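Local coordinates for putative nucleotide-diphospho-sugar transferase (Desulfovibrio desulfuricans subsp. desulfuricans, PDB 3CGX), which probably transfers a sugar from a nucleotide-diphospho-sugar donor, though its substrates are not known, at residues E25-N29 with D30-M34; E119-Q122 with K123-D127. All coordinates share one frame; numbering follows the deposited sequence.

Contact 1. Residues E25-N29 with D30-M34; sequences EVVGN and DKAAM
G28 and A32 meet through the backbone: A32 N donates to G28 O at 3.0 Å, and one residue on A33 N donates to N29 O. These bonds close the first turn of helix 29-47, and G28 is its N-cap. G28 is also where the chain leaves helix 21-27. Its positive phi (101°) would jam a CB against the carbonyl of V27, so the backbone here suits a residue without a side chain. The bend turns V27 back over the start of the next helix. With CG1 of V27 anti to the carbonyl carbon (chi1 -54°), CG2 takes the place between N and C and points at the new turn. It sits 3.8 Å from A32 N and 4.1 Å from A32 CB. The K31 chain crosses V27 at about a right angle, with K31 CB 3.6 Å from V27 O. Two waters link V27 O to K31. One bridges V27 O to K31 N, donating weakly to V27 O at 3.3 Å. The second donates to V27 O at 2.6 Å and accepts from K31 NZ at 2.9 Å. K31 NZ also hydrogen-bonds to N222 OD1. The joint between the helices thus combines a small apolar touch with a hydrated carbonyl. V27 O, at the end of one helix, and K31 N, in the first turn of the next, are satisfied through water.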
ATOM      1  N   GLU A  25      10.246 -16.910   7.263  1.00 21.30           N
ATOM      2  CA  GLU A  25      11.205 -17.563   8.205  1.00 24.66           C
ATOM      3  C   GLU A  25      10.468 -18.418   9.209  1.00 25.19           C
ATOM      4  O   GLU A  25      10.972 -19.444   9.688  1.00 24.71           O
ATOM      5  CB  GLU A  25      12.056 -16.492   8.946  1.00 25.57           C
ATOM      6  CG  GLU A  25      13.219 -16.013   8.091  1.00 33.44           C
ATOM      7  CD  GLU A  25      14.004 -14.862   8.684  1.00 40.69           C
ATOM      8  OE1 GLU A  25      13.545 -13.702   8.629  1.00 50.81           O
ATOM      9  OE2 GLU A  25      15.123 -15.105   9.147  1.00 50.43           O
ATOM     10  N   VAL A  26       9.231 -18.040   9.460  1.00 22.57           N
ATOM     11  CA  VAL A  26       8.365 -18.744  10.428  1.00 24.60           C
ATOM     12  C   VAL A  26       7.348 -19.658   9.759  1.00 27.08           C
ATOM     13  O   VAL A  26       7.279 -20.826  10.098  1.00 26.07           O
ATOM     14  CB  VAL A  26       7.623 -17.753  11.384  1.00 27.71           C
ATOM     15  CG1 VAL A  26       6.561 -18.451  12.208  1.00 23.09           C
ATOM     16  CG2 VAL A  26       8.636 -17.054  12.298  1.00 27.40           C
ATOM     17  N   VAL A  27       6.603 -19.156   8.773  1.00 25.23           N
ATOM     18  CA  VAL A  27       5.512 -19.925   8.200  1.00 22.57           C
ATOM     19  C   VAL A  27       5.888 -20.642   6.903  1.00 25.33           C
ATOM     20  O   VAL A  27       5.092 -21.415   6.355  1.00 25.68           O
ATOM     21  CB  VAL A  27       4.229 -19.055   7.962  1.00 22.08           C
ATOM     22  CG1 VAL A  27       3.806 -18.334   9.246  1.00 25.46           C
ATOM     23  CG2 VAL A  27       4.436 -18.085   6.772  1.00 23.34           C
ATOM     24  N   GLY A  28       7.071 -20.338   6.390  1.00 23.46           N
ATOM     25  CA  GLY A  28       7.523 -20.909   5.118  1.00 23.95           C
ATOM     26  C   GLY A  28       7.357 -19.914   3.987  1.00 22.60           C
ATOM     27  O   GLY A  28       6.384 -19.189   3.951  1.00 19.27           O
ATOM     28  N   ASN A  29       8.303 -19.889   3.064  1.00 25.14           N
ATOM     29  CA  ASN A  29       8.249 -18.904   1.978  1.00 27.39           C
ATOM     30  C   ASN A  29       7.030 -19.041   1.096  1.00 24.12           C
ATOM     31  O   ASN A  29       6.462 -18.030   0.680  1.00 20.74           O
ATOM     32  CB  ASN A  29       9.527 -18.959   1.107  1.00 28.61           C
ATOM     33  CG  ASN A  29      10.669 -18.210   1.715  1.00 26.92           C
ATOM     34  OD1 ASN A  29      10.496 -17.526   2.741  1.00 26.31           O
ATOM     35  ND2 ASN A  29      11.874 -18.306   1.070  1.00 24.64           N
ATOM     36  N   ASP A  30       6.599 -20.268   0.813  1.00 20.73           N
ATOM     37  CA  ASP A  30       5.425 -20.443  -0.059  1.00 23.44           C
ATOM     38  C   ASP A  30       4.166 -19.845   0.578  1.00 24.55           C
ATOM     39  O   ASP A  30       3.382 -19.168  -0.096  1.00 24.49           O
ATOM     40  CB  ASP A  30       5.139 -21.907  -0.406  1.00 25.38           C
ATOM     41  CG  ASP A  30       6.174 -22.509  -1.372  1.00 32.25           C
ATOM     42  OD1 ASP A  30       6.990 -21.776  -1.950  1.00 29.70           O
ATOM     43  OD2 ASP A  30       6.179 -23.742  -1.544  1.00 38.59           O
ATOM     44  N   LYS A  31       3.957 -20.143   1.855  1.00 22.53           N
ATOM     45  CA  LYS A  31       2.775 -19.642   2.574  1.00 23.33           C
ATOM     46  C   LYS A  31       2.807 -18.119   2.749  1.00 24.48           C
ATOM     47  O   LYS A  31       1.747 -17.483   2.675  1.00 22.38           O
ATOM     48  CB  LYS A  31       2.648 -20.331   3.938  1.00 24.47           C
ATOM     49  CG  LYS A  31       1.340 -20.049   4.689  1.00 24.31           C
ATOM     50  CD  LYS A  31       1.088 -21.052   5.750  1.00 36.59           C
ATOM     51  CE  LYS A  31       0.664 -22.360   5.132  1.00 28.04           C
ATOM     52  NZ  LYS A  31       0.546 -23.373   6.153  1.00 25.80           N
ATOM     53  N   ALA A  32       4.005 -17.565   3.017  1.00 23.21           N
ATOM     54  CA  ALA A  32       4.165 -16.104   3.198  1.00 22.23           C
ATOM     55  C   ALA A  32       3.775 -15.425   1.891  1.00 22.59           C
ATOM     56  O   ALA A  32       3.060 -14.413   1.898  1.00 22.24           O
ATOM     57  CB  ALA A  32       5.599 -15.720   3.584  1.00 19.34           C
ATOM     58  N   ALA A  33       4.209 -15.999   0.770  1.00 23.88           N
ATOM     59  CA  ALA A  33       3.873 -15.444  -0.551  1.00 23.12           C
ATOM     60  C   ALA A  33       2.379 -15.620  -0.909  1.00 21.88           C
ATOM     61  O   ALA A  33       1.775 -14.706  -1.501  1.00 22.81           O
ATOM     62  CB  ALA A  33       4.788 -16.010  -1.658  1.00 22.23           C
HETATM   63  N   MSE A  34       1.756 -16.717  -0.482  1.00 22.65           N
HETATM   64  CA  MSE A  34       0.344 -16.964  -0.742  1.00 22.16           C
HETATM   65  C   MSE A  34      -0.487 -15.957   0.049  1.00 22.35           C
HETATM   66  O   MSE A  34      -1.470 -15.384  -0.465  1.00 20.31           O
HETATM   67  CB  MSE A  34      -0.067 -18.408  -0.360  1.00 22.97           C
HETATM   68  CG  MSE A  34      -1.492 -18.697  -0.550  1.00 27.65           C
HETATM   69 SE   MSE A  34      -1.990 -18.685  -2.473  0.75 40.03          SE
HETATM   70  CE  MSE A  34      -0.359 -19.513  -3.232  1.00 49.98           C
TER
HETATM   71  O   HOH W   1       5.215 -22.423   3.213  1.00 23.04           O
HETATM   72  O   HOH W   2       3.280 -23.179   7.091  1.00 32.53           O

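Contact 2. Residues E119-Q122 with K123-D127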
ATOM      1  N   GLU A 119     -13.210   2.704   2.462  1.00 22.93           N
ATOM      2  CA  GLU A 119     -13.918   3.958   2.630  1.00 20.80           C
ATOM      3  C   GLU A 119     -12.953   4.999   3.145  1.00 20.72           C
ATOM      4  O   GLU A 119     -13.186   6.176   2.956  1.00 19.01           O
ATOM      5  CB  GLU A 119     -15.166   3.862   3.523  1.00 23.79           C
ATOM      6  CG  GLU A 119     -14.989   3.209   4.888  1.00 25.80           C
ATOM      7  CD  GLU A 119     -15.239   1.736   4.894  1.00 27.55           C
ATOM      8  OE1 GLU A 119     -14.727   1.040   4.006  1.00 26.02           O
ATOM      9  OE2 GLU A 119     -15.926   1.272   5.828  1.00 23.60           O
ATOM     10  N   LEU A 120     -11.863   4.593   3.803  1.00 20.46           N
ATOM     11  CA  LEU A 120     -10.878   5.600   4.267  1.00 21.65           C
ATOM     12  C   LEU A 120     -10.030   6.162   3.114  1.00 23.02           C
ATOM     13  O   LEU A 120      -9.577   7.296   3.142  1.00 23.87           O
ATOM     14  CB  LEU A 120      -9.972   5.064   5.386  1.00 24.89           C
ATOM     15  CG  LEU A 120     -10.679   4.894   6.742  1.00 29.45           C
ATOM     16  CD1 LEU A 120      -9.708   4.388   7.811  1.00 24.35           C
ATOM     17  CD2 LEU A 120     -11.314   6.207   7.154  1.00 26.16           C
ATOM     18  N   VAL A 121      -9.859   5.349   2.099  1.00 20.96           N
ATOM     19  CA  VAL A 121      -9.172   5.778   0.863  1.00 22.43           C
ATOM     20  C   VAL A 121     -10.056   6.774   0.134  1.00 22.54           C
ATOM     21  O   VAL A 121      -9.564   7.803  -0.381  1.00 23.70           O
ATOM     22  CB  VAL A 121      -8.868   4.588  -0.062  1.00 23.52           C
ATOM     23  CG1 VAL A 121      -8.166   5.069  -1.373  1.00 22.55           C
ATOM     24  CG2 VAL A 121      -8.000   3.580   0.659  1.00 25.23           C
ATOM     25  N   GLN A 122     -11.349   6.453   0.084  1.00 22.29           N
ATOM     26  CA  GLN A 122     -12.332   7.394  -0.457  1.00 22.22           C
ATOM     27  C   GLN A 122     -12.369   8.686   0.371  1.00 20.92           C
ATOM     28  O   GLN A 122     -12.401   9.795  -0.161  1.00 18.40           O
ATOM     29  CB  GLN A 122     -13.711   6.795  -0.505  1.00 20.24           C
ATOM     30  CG  GLN A 122     -14.725   7.681  -1.181  1.00 22.07           C
ATOM     31  CD  GLN A 122     -14.451   7.799  -2.649  1.00 30.96           C
ATOM     32  OE1 GLN A 122     -14.480   6.797  -3.369  1.00 23.90           O
ATOM     33  NE2 GLN A 122     -14.156   9.016  -3.107  1.00 38.20           N
ATOM     34  N   LYS A 123     -12.350   8.547   1.678  1.00 21.27           N
ATOM     35  CA  LYS A 123     -12.343   9.716   2.541  1.00 20.16           C
ATOM     36  C   LYS A 123     -11.125  10.599   2.248  1.00 22.32           C
ATOM     37  O   LYS A 123     -11.231  11.843   2.144  1.00 21.47           O
ATOM     38  CB  LYS A 123     -12.370   9.308   4.029  1.00 22.07           C
ATOM     39  CG  LYS A 123     -12.415  10.515   4.980  1.00 24.42           C
ATOM     40  CD  LYS A 123     -12.677  10.038   6.419  1.00 25.10           C
ATOM     41  CE  LYS A 123     -12.694  11.139   7.425  1.00 30.43           C
ATOM     42  NZ  LYS A 123     -11.444  11.929   7.315  1.00 33.63           N
ATOM     43  N   ALA A 124      -9.969   9.971   2.133  1.00 25.00           N
ATOM     44  CA  ALA A 124      -8.735  10.691   1.793  1.00 23.16           C
ATOM     45  C   ALA A 124      -8.881  11.485   0.488  1.00 22.36           C
ATOM     46  O   ALA A 124      -8.502  12.656   0.405  1.00 22.51           O
ATOM     47  CB  ALA A 124      -7.524   9.711   1.717  1.00 22.19           C
ATOM     48  N   LEU A 125      -9.406  10.835  -0.539  1.00 21.79           N
ATOM     49  CA  LEU A 125      -9.599  11.484  -1.820  1.00 21.37           C
ATOM     50  C   LEU A 125     -10.570  12.636  -1.704  1.00 20.54           C
ATOM     51  O   LEU A 125     -10.344  13.712  -2.271  1.00 26.29           O
ATOM     52  CB  LEU A 125     -10.067  10.475  -2.863  1.00 21.49           C
ATOM     53  CG  LEU A 125      -8.925   9.547  -3.324  1.00 24.86           C
ATOM     54  CD1 LEU A 125      -9.500   8.283  -4.016  1.00 28.46           C
ATOM     55  CD2 LEU A 125      -7.919  10.311  -4.196  1.00 22.80           C
ATOM     56  N   ASN A 126     -11.645  12.429  -0.954  1.00 23.65           N
ATOM     57  CA  ASN A 126     -12.620  13.475  -0.723  1.00 21.76           C
ATOM     58  C   ASN A 126     -11.959  14.673  -0.024  1.00 21.93           C
ATOM     59  O   ASN A 126     -12.196  15.815  -0.374  1.00 21.40           O
ATOM     60  CB  ASN A 126     -13.811  12.991   0.143  1.00 19.65           C
ATOM     61  CG  ASN A 126     -14.715  11.932  -0.561  1.00 24.21           C
ATOM     62  OD1 ASN A 126     -14.713  11.794  -1.773  1.00 23.86           O
ATOM     63  ND2 ASN A 126     -15.546  11.254   0.230  1.00 20.19           N
ATOM     64  N   ASP A 127     -11.190  14.375   1.018  1.00 24.97           N
ATOM     65  CA  ASP A 127     -10.551  15.417   1.852  1.00 25.99           C
ATOM     66  C   ASP A 127      -9.463  16.203   1.083  1.00 22.62           C
ATOM     67  O   ASP A 127      -9.207  17.379   1.372  1.00 22.24           O
ATOM     68  CB  ASP A 127      -9.981  14.807   3.166  1.00 24.02           C
ATOM     69  CG  ASP A 127     -11.060  14.457   4.192  1.00 30.55           C
ATOM     70  OD1 ASP A 127     -12.217  14.858   4.052  1.00 29.63           O
ATOM     71  OD2 ASP A 127     -10.759  13.753   5.165  1.00 33.70           O
TER
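Q122 and N126, one helical turn apart, are joined twice. N126 N donates to Q122 O at 2.9 Å, and Q122 NE2 donates to N126 OD1 at 3.1 Å. The acceptor lies close to the amide plane of Q122, but NE2 stands above the carbonyl plane of N126, and the two amides are turned 35° apart. Q122 CG is anti to the backbone N (chi1 -174°), and a bend at chi2 (69°) swings the amide along the helix to N126. Elsewhere round the helix, L120 and K123 lie side by side and point the same way, with L120 CD2 4.1 Å from K123 CD. K123 runs extended until its last torsion, where NZ turns to D127 OD2 and forms a salt bridge of 2.9 Å. On the buried side, L125 CG packs 3.5 Å from V121 O, while V121 CG1 and L125 CD1 touch loosely at 4.4 Å. Further out, these two residues rest on the sheet: V121 meets M109, and L125 meets I7 and V107. Q122 OE1 accepts from H51 N, which ties the other end of the amide to the loop before strand 53-58 and fixes its flip. Helix 118-127 is therefore amphipathic, with an apolar face on the central sheet. Q122 uses both ends of its amide, and the K123-D127 pair probably offsets charge on the outer surface.

Overall arrangement
Contact 1 and contact 2 lie on opposite sides of the chain's centre, their centres 33 Å apart, and do not touch. Both are local and partly buried. Contact 1 joins two different helices, 21-27 and 29-47, at a sharp bend near the periphery. Contact 2 lies within the single helix 118-127, which packs against the central mixed sheet. The chemistry follows the place. At 25-34 a glycine makes the turn, waters bridge polar atoms across it, and few side chains meet directly. At 119-127 the helical bonding is regular, and side chains link successive turns through an amide pair and a salt bridge, while V121 and L125 face strands 5-11 and 105-109.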